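Local atomic coordinates of trichosurin (Trichosurus vulpecula, PDB entry 2RA6), a protein that probably binds and carries small hydrophobic molecules as a secreted lipocalin of possum milk whey, and holds 4-ethylphenol inside its beta barrel. Residues Y94-Y100 with F112-H118; R26-V32 with L128-N134. The protein carries 1 engineered substitution. All coordinates share one frame; numbering follows the deposited sequence.

Interaction 1. Residues Y94-Y100 with F112-H118; sequences YGTNDVY and FIFYNYH. With ETY (4-ethylphenol), chain P.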
# COMPACT_ATOMS: atom_id res chain seq x y z
N TYR B 94 6.86 13.14 -6.53
CA TYR B 94 7.22 12.17 -7.56
C TYR B 94 5.95 11.41 -7.94
O TYR B 94 5.95 10.18 -8.05
CB TYR B 94 8.28 11.20 -7.03
CG TYR B 94 9.00 10.45 -8.13
CD1 TYR B 94 9.85 11.11 -9.00
CD2 TYR B 94 8.86 9.06 -8.27
CE1 TYR B 94 10.55 10.43 -9.99
CE2 TYR B 94 9.55 8.37 -9.25
CZ TYR B 94 10.40 9.06 -10.11
OH TYR B 94 11.11 8.38 -11.07
N GLY B 95 4.88 12.16 -8.13
CA GLY B 95 3.59 11.58 -8.45
C GLY B 95 2.75 11.67 -7.19
O GLY B 95 2.80 12.68 -6.48
N THR B 96 1.96 10.64 -6.91
CA THR B 96 1.14 10.64 -5.70
C THR B 96 1.57 9.46 -4.83
O THR B 96 2.11 8.48 -5.33
CB THR B 96 -0.37 10.51 -6.03
OG1 THR B 96 -0.63 9.26 -6.68
CG2 THR B 96 -0.82 11.65 -6.94
N ASN B 97 1.33 9.57 -3.52
CA ASN B 97 1.73 8.51 -2.60
C ASN B 97 0.71 8.25 -1.51
O ASN B 97 0.12 9.18 -0.96
CB ASN B 97 3.03 8.88 -1.88
CG ASN B 97 4.15 9.23 -2.82
OD1 ASN B 97 4.93 8.37 -3.23
ND2 ASN B 97 4.25 10.51 -3.17
N ASP B 98 0.50 6.97 -1.21
CA ASP B 98 -0.34 6.61 -0.08
C ASP B 98 0.74 6.24 0.92
O ASP B 98 1.59 5.39 0.65
CB ASP B 98 -1.23 5.41 -0.40
CG ASP B 98 -2.52 5.82 -1.08
OD1 ASP B 98 -3.19 6.74 -0.57
OD2 ASP B 98 -2.86 5.22 -2.11
N VAL B 99 0.73 6.92 2.06
CA VAL B 99 1.74 6.71 3.09
C VAL B 99 1.15 6.08 4.34
O VAL B 99 0.14 6.55 4.87
CB VAL B 99 2.37 8.07 3.50
CG1 VAL B 99 3.47 7.85 4.52
CG2 VAL B 99 2.91 8.79 2.26
N TYR B 100 1.79 5.01 4.82
CA TYR B 100 1.31 4.34 6.02
C TYR B 100 2.38 4.36 7.11
O TYR B 100 3.54 4.04 6.86
CB TYR B 100 0.91 2.89 5.73
CG TYR B 100 -0.31 2.74 4.85
CD1 TYR B 100 -0.20 2.78 3.46
CD2 TYR B 100 -1.57 2.56 5.41
CE1 TYR B 100 -1.33 2.65 2.65
CE2 TYR B 100 -2.70 2.42 4.61
CZ TYR B 100 -2.57 2.46 3.23
OH TYR B 100 -3.69 2.33 2.44
N PHE B 112 7.74 4.11 7.87
CA PHE B 112 6.83 4.72 6.92
C PHE B 112 6.90 3.96 5.62
O PHE B 112 7.98 3.81 5.04
CB PHE B 112 7.20 6.19 6.68
CG PHE B 112 6.74 7.12 7.77
CD1 PHE B 112 5.43 7.57 7.81
CD2 PHE B 112 7.64 7.55 8.73
CE1 PHE B 112 5.00 8.44 8.81
CE2 PHE B 112 7.22 8.42 9.74
CZ PHE B 112 5.91 8.87 9.78
N ILE B 113 5.76 3.47 5.17
CA ILE B 113 5.69 2.75 3.90
C ILE B 113 5.01 3.67 2.90
O ILE B 113 3.90 4.15 3.13
CB ILE B 113 4.87 1.45 4.02
CG1 ILE B 113 5.46 0.55 5.10
CG2 ILE B 113 4.85 0.74 2.67
CD1 ILE B 113 6.90 0.14 4.86
N PHE B 114 5.70 3.91 1.79
CA PHE B 114 5.19 4.75 0.72
C PHE B 114 4.77 3.90 -0.46
O PHE B 114 5.56 3.10 -0.95
CB PHE B 114 6.27 5.70 0.21
CG PHE B 114 6.52 6.87 1.10
CD1 PHE B 114 6.09 8.13 0.73
CD2 PHE B 114 7.19 6.72 2.30
CE1 PHE B 114 6.31 9.23 1.55
CE2 PHE B 114 7.42 7.81 3.13
CZ PHE B 114 6.97 9.06 2.75
N TYR B 115 3.54 4.07 -0.90
CA TYR B 115 3.07 3.39 -2.09
C TYR B 115 3.03 4.54 -3.08
O TYR B 115 2.14 5.39 -3.03
CB TYR B 115 1.68 2.78 -1.86
CG TYR B 115 1.73 1.56 -0.98
CD1 TYR B 115 2.35 0.39 -1.43
CD2 TYR B 115 1.21 1.58 0.31
CE1 TYR B 115 2.46 -0.73 -0.61
CE2 TYR B 115 1.31 0.46 1.14
CZ TYR B 115 1.94 -0.68 0.67
OH TYR B 115 2.05 -1.79 1.48
N ASN B 116 4.04 4.57 -3.94
CA ASN B 116 4.20 5.63 -4.92
C ASN B 116 3.60 5.28 -6.27
O ASN B 116 3.81 4.19 -6.80
CB ASN B 116 5.70 5.94 -5.08
CG ASN B 116 5.99 6.90 -6.23
OD1 ASN B 116 6.46 6.48 -7.29
ND2 ASN B 116 5.71 8.18 -6.03
N TYR B 117 2.83 6.22 -6.82
CA TYR B 117 2.20 6.05 -8.12
C TYR B 117 2.86 7.08 -9.03
O TYR B 117 2.64 8.28 -8.88
CB TYR B 117 0.70 6.32 -8.00
CG TYR B 117 0.05 5.56 -6.87
CD1 TYR B 117 -0.03 4.17 -6.88
CD2 TYR B 117 -0.47 6.23 -5.76
CE1 TYR B 117 -0.60 3.47 -5.82
CE2 TYR B 117 -1.04 5.54 -4.69
CZ TYR B 117 -1.10 4.16 -4.74
OH TYR B 117 -1.67 3.45 -3.70
N HIS B 118 3.68 6.59 -9.95
CA HIS B 118 4.41 7.45 -10.88
C HIS B 118 4.20 6.96 -12.31
O HIS B 118 4.55 5.83 -12.64
CB HIS B 118 5.91 7.41 -10.56
CG HIS B 118 6.71 8.44 -11.30
ND1 HIS B 118 6.69 9.77 -10.96
CD2 HIS B 118 7.53 8.32 -12.37
CE1 HIS B 118 7.46 10.44 -11.80
NE2 HIS B 118 7.98 9.59 -12.66
C8 ETY P . 8.65 9.91 5.76
C7 ETY P . 7.18 10.21 6.07
CG ETY P . 6.79 11.64 5.84
C3 ETY P . 6.53 12.12 4.53
C2 ETY P . 6.16 13.47 4.31
C5 ETY P . 6.67 12.55 6.93
C6 ETY P . 6.30 13.90 6.72
C1 ETY P . 6.04 14.35 5.41
O1 ETY P . 5.68 15.65 5.20
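The Y94 and H118 rings lie flat on one another, planes 2° apart and centroids at 3.6 Å, with the OD1 of N116 at the edge of the tyrosine ring. At the other end of this antiparallel hairpin of the lipocalin barrel, F112 turns one face to the ethyl group of 4-ethylphenol, whose C7 sits over the ring centre, while F114 meets the same group edge-on (CZ to C7 3.5 Å). One face of F114 is covered by V99 CG1, a CH-pi contact over the face. V99, F112 and F114 thus give this part of the barrel interior its apolar lining. N97 pairs with N116 on the same face; there the N116 amide spans two acceptors, both nearly in its plane: ND2 donates to N97 OD1 and, almost straight at 172°, to Y94 O. With CG swung to the far side from the backbone nitrogen, the N116 amide reaches the Y94-G95 loop before T96. N97 ND2 is taken up by Y93 O and L91 O, so both ends of its amide are bound.

T96, D98, Y100, Y115 and Y117 occupy the outer face, part of the homodimer interface. Y100 and Y115 meet rim to rim there, CE1 to CD2 3.6 Å. Y115 stacks on Y115 of the second subunit, and R150 of that subunit forms a salt bridge with D98. The carboxylate of D98 is turned 80° from the Y117 ring and accepts Y117 OH on the anti lone pair of OD2, at 2.7 Å.

Interaction 2. Residues R26-V32 with L128-N134; sequences RHWHTVV and LFGRTPN. With ZN (zinc ion), chain K.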
# COMPACT_ATOMS: atom_id res chain seq x y z
N ARG B 26 9.14 14.89 16.04
CA ARG B 26 10.27 15.78 16.30
C ARG B 26 11.54 15.35 15.57
O ARG B 26 11.54 15.22 14.35
CB ARG B 26 10.53 15.88 17.80
CG ARG B 26 10.43 14.57 18.55
CD ARG B 26 10.80 14.76 20.00
NE ARG B 26 10.49 13.59 20.82
CZ ARG B 26 9.25 13.20 21.12
NH1 ARG B 26 8.21 13.88 20.67
NH2 ARG B 26 9.07 12.13 21.88
N HIS B 27 12.60 15.14 16.34
CA HIS B 27 13.94 14.75 15.86
C HIS B 27 14.02 13.32 15.32
O HIS B 27 13.81 12.36 16.05
CB HIS B 27 14.92 14.87 17.03
CG HIS B 27 16.36 14.87 16.62
ND1 HIS B 27 17.03 16.01 16.23
CD2 HIS B 27 17.28 13.87 16.58
CE1 HIS B 27 18.29 15.72 15.97
NE2 HIS B 27 18.47 14.42 16.17
N TRP B 28 14.35 13.17 14.03
CA TRP B 28 14.47 11.84 13.42
C TRP B 28 15.68 11.74 12.50
O TRP B 28 16.21 12.75 12.03
CB TRP B 28 13.22 11.48 12.61
CG TRP B 28 12.00 11.30 13.44
CD1 TRP B 28 10.96 12.17 13.56
CD2 TRP B 28 11.69 10.17 14.26
NE1 TRP B 28 10.01 11.66 14.41
CE2 TRP B 28 10.43 10.44 14.86
CE3 TRP B 28 12.34 8.97 14.55
CZ2 TRP B 28 9.82 9.53 15.74
CZ3 TRP B 28 11.73 8.07 15.43
CH2 TRP B 28 10.48 8.36 16.01
N HIS B 29 16.10 10.50 12.24
CA HIS B 29 17.20 10.18 11.34
C HIS B 29 16.78 9.03 10.44
O HIS B 29 16.12 8.09 10.90
CB HIS B 29 18.43 9.70 12.11
CG HIS B 29 19.12 10.76 12.89
ND1 HIS B 29 20.23 11.43 12.42
CD2 HIS B 29 18.87 11.28 14.12
CE1 HIS B 29 20.63 12.31 13.32
NE2 HIS B 29 19.81 12.24 14.36
N THR B 30 17.16 9.07 9.17
CA THR B 30 16.84 7.95 8.29
C THR B 30 17.93 6.92 8.55
O THR B 30 19.12 7.22 8.45
CB THR B 30 16.86 8.38 6.82
OG1 THR B 30 15.77 9.28 6.58
CG2 THR B 30 16.71 7.16 5.90
N VAL B 31 17.53 5.69 8.88
CA VAL B 31 18.47 4.63 9.19
C VAL B 31 18.52 3.56 8.10
O VAL B 31 19.59 3.09 7.73
CB VAL B 31 18.11 3.99 10.54
CG1 VAL B 31 19.10 2.89 10.89
CG2 VAL B 31 18.13 5.08 11.63
N VAL B 32 17.35 3.19 7.58
CA VAL B 32 17.29 2.19 6.51
C VAL B 32 16.25 2.60 5.47
O VAL B 32 15.19 3.12 5.80
CB VAL B 32 16.91 0.79 7.05
CG1 VAL B 32 17.07 -0.26 5.93
CG2 VAL B 32 17.80 0.42 8.23
N LEU B 128 12.85 3.49 7.48
CA LEU B 128 12.98 3.20 8.91
C LEU B 128 13.72 4.37 9.54
O LEU B 128 14.88 4.65 9.19
CB LEU B 128 13.75 1.90 9.14
CG LEU B 128 13.90 1.49 10.62
CD1 LEU B 128 12.56 1.15 11.22
CD2 LEU B 128 14.85 0.29 10.71
N PHE B 129 13.05 5.07 10.45
CA PHE B 129 13.63 6.23 11.12
C PHE B 129 13.96 5.93 12.58
O PHE B 129 13.22 5.20 13.25
CB PHE B 129 12.68 7.42 11.15
CG PHE B 129 12.27 7.92 9.79
CD1 PHE B 129 13.03 7.67 8.66
CD2 PHE B 129 11.13 8.71 9.68
CE1 PHE B 129 12.66 8.22 7.43
CE2 PHE B 129 10.76 9.26 8.47
CZ PHE B 129 11.53 9.01 7.34
N GLY B 130 15.04 6.52 13.05
CA GLY B 130 15.45 6.35 14.44
C GLY B 130 15.63 7.71 15.10
O GLY B 130 15.75 8.73 14.41
N ARG B 131 15.64 7.72 16.43
CA ARG B 131 15.84 8.97 17.18
C ARG B 131 17.27 9.44 17.03
O ARG B 131 17.57 10.63 17.20
CB ARG B 131 15.53 8.76 18.67
CG ARG B 131 14.06 8.66 18.99
CD ARG B 131 13.31 9.87 18.46
NE ARG B 131 11.95 9.92 18.97
CZ ARG B 131 11.06 10.85 18.62
NH1 ARG B 131 11.39 11.80 17.76
NH2 ARG B 131 9.84 10.82 19.14
N THR B 132 18.16 8.50 16.73
CA THR B 132 19.58 8.78 16.54
C THR B 132 19.98 8.16 15.19
O THR B 132 19.17 7.47 14.55
CB THR B 132 20.44 8.20 17.69
OG1 THR B 132 20.46 6.77 17.63
CG2 THR B 132 19.87 8.63 19.05
N PRO B 133 21.23 8.38 14.75
CA PRO B 133 21.72 7.85 13.47
C PRO B 133 21.62 6.35 13.21
O PRO B 133 21.68 5.92 12.06
CB PRO B 133 23.17 8.33 13.43
CG PRO B 133 23.13 9.59 14.22
CD PRO B 133 22.28 9.19 15.40
N ASN B 134 21.47 5.55 14.26
CA ASN B 134 21.39 4.11 14.07
C ASN B 134 20.28 3.53 14.93
O ASN B 134 19.72 4.21 15.79
CB ASN B 134 22.73 3.46 14.46
CG ASN B 134 23.04 2.20 13.66
OD1 ASN B 134 22.14 1.54 13.14
ND2 ASN B 134 24.32 1.85 13.59
ZN ZN K . 20.11 13.33 16.00
O HOH W 1 21.53 7.54 9.76
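Two antiparallel barrel strands, their short axes at 130°, pair H29 with G130 and T30 with F129 before a classic beta bulge sets V31 and V32 both opposite L128. The bulge is documented by L128 O, which accepts from V31 N at 2.9 Å and from V32 N at 3.3 Å, the latter on a lone pair. Beyond the paired strands the W28 indole carries the guanidinium of R131 flat on one face, planes 12° apart. R131 CZ lies 3.8 Å from the centroid of the six-membered ring, a cation-pi contact, and CD adds a CH-pi contact over the same ring. This arginine-on-tryptophan stack near the barrel base is a familiar lipocalin feature. A bend at chi2 (-55°) brings the R131 chain back over the indole although its CB points away from 26-32. NH1 then donates to H27 O, which lies in the guanidinium plane, while the NH1 itself stands above the carbonyl plane. R26 crosses the opposite guanidinium face at about a right angle, its NH2 3.1 Å from R131 NH2, two donors and like charges with no bond between them.

On the inner side F129, a pocket residue, brings CE1 to 3.4 Å from T30 OG1, whose hydroxyl is hydrogen-bonded to I51 N. On the outer side V32 CG2 packs alongside L128 CD2, and helix 137-148 covers both through F143. H29 has P133 CD almost on its ring normal. With H27 it holds a zinc ion whose other two ligand atoms lie elsewhere: H27 NE2 and H29 NE2 each bind the metal at 2.0 Å.

In the fold
From the N terminus the chain enters strand 29-35; segment 26-32 meets 128-134 only after 95 intervening residues, 62 of them in strands. That long loop contains interaction 1 entirely: strand 96-102 turns back as strand 109-118, a local hairpin with 11 residues between the segments. Strand 109-118 then leads into 121-130, its neighbour in the sheet, so one further pairing, 109-118 with 121-130, separates the two contacts in the sheet. Interaction 2 brings the first strand against 121-130, whereas interaction 1 joins neighbours in sequence. Their centres are 20 Å apart, on opposite sides of the chain's centre, yet F112 CD2 and F129 CE2 meet at 3.6 Å beside the 4-ethylphenol.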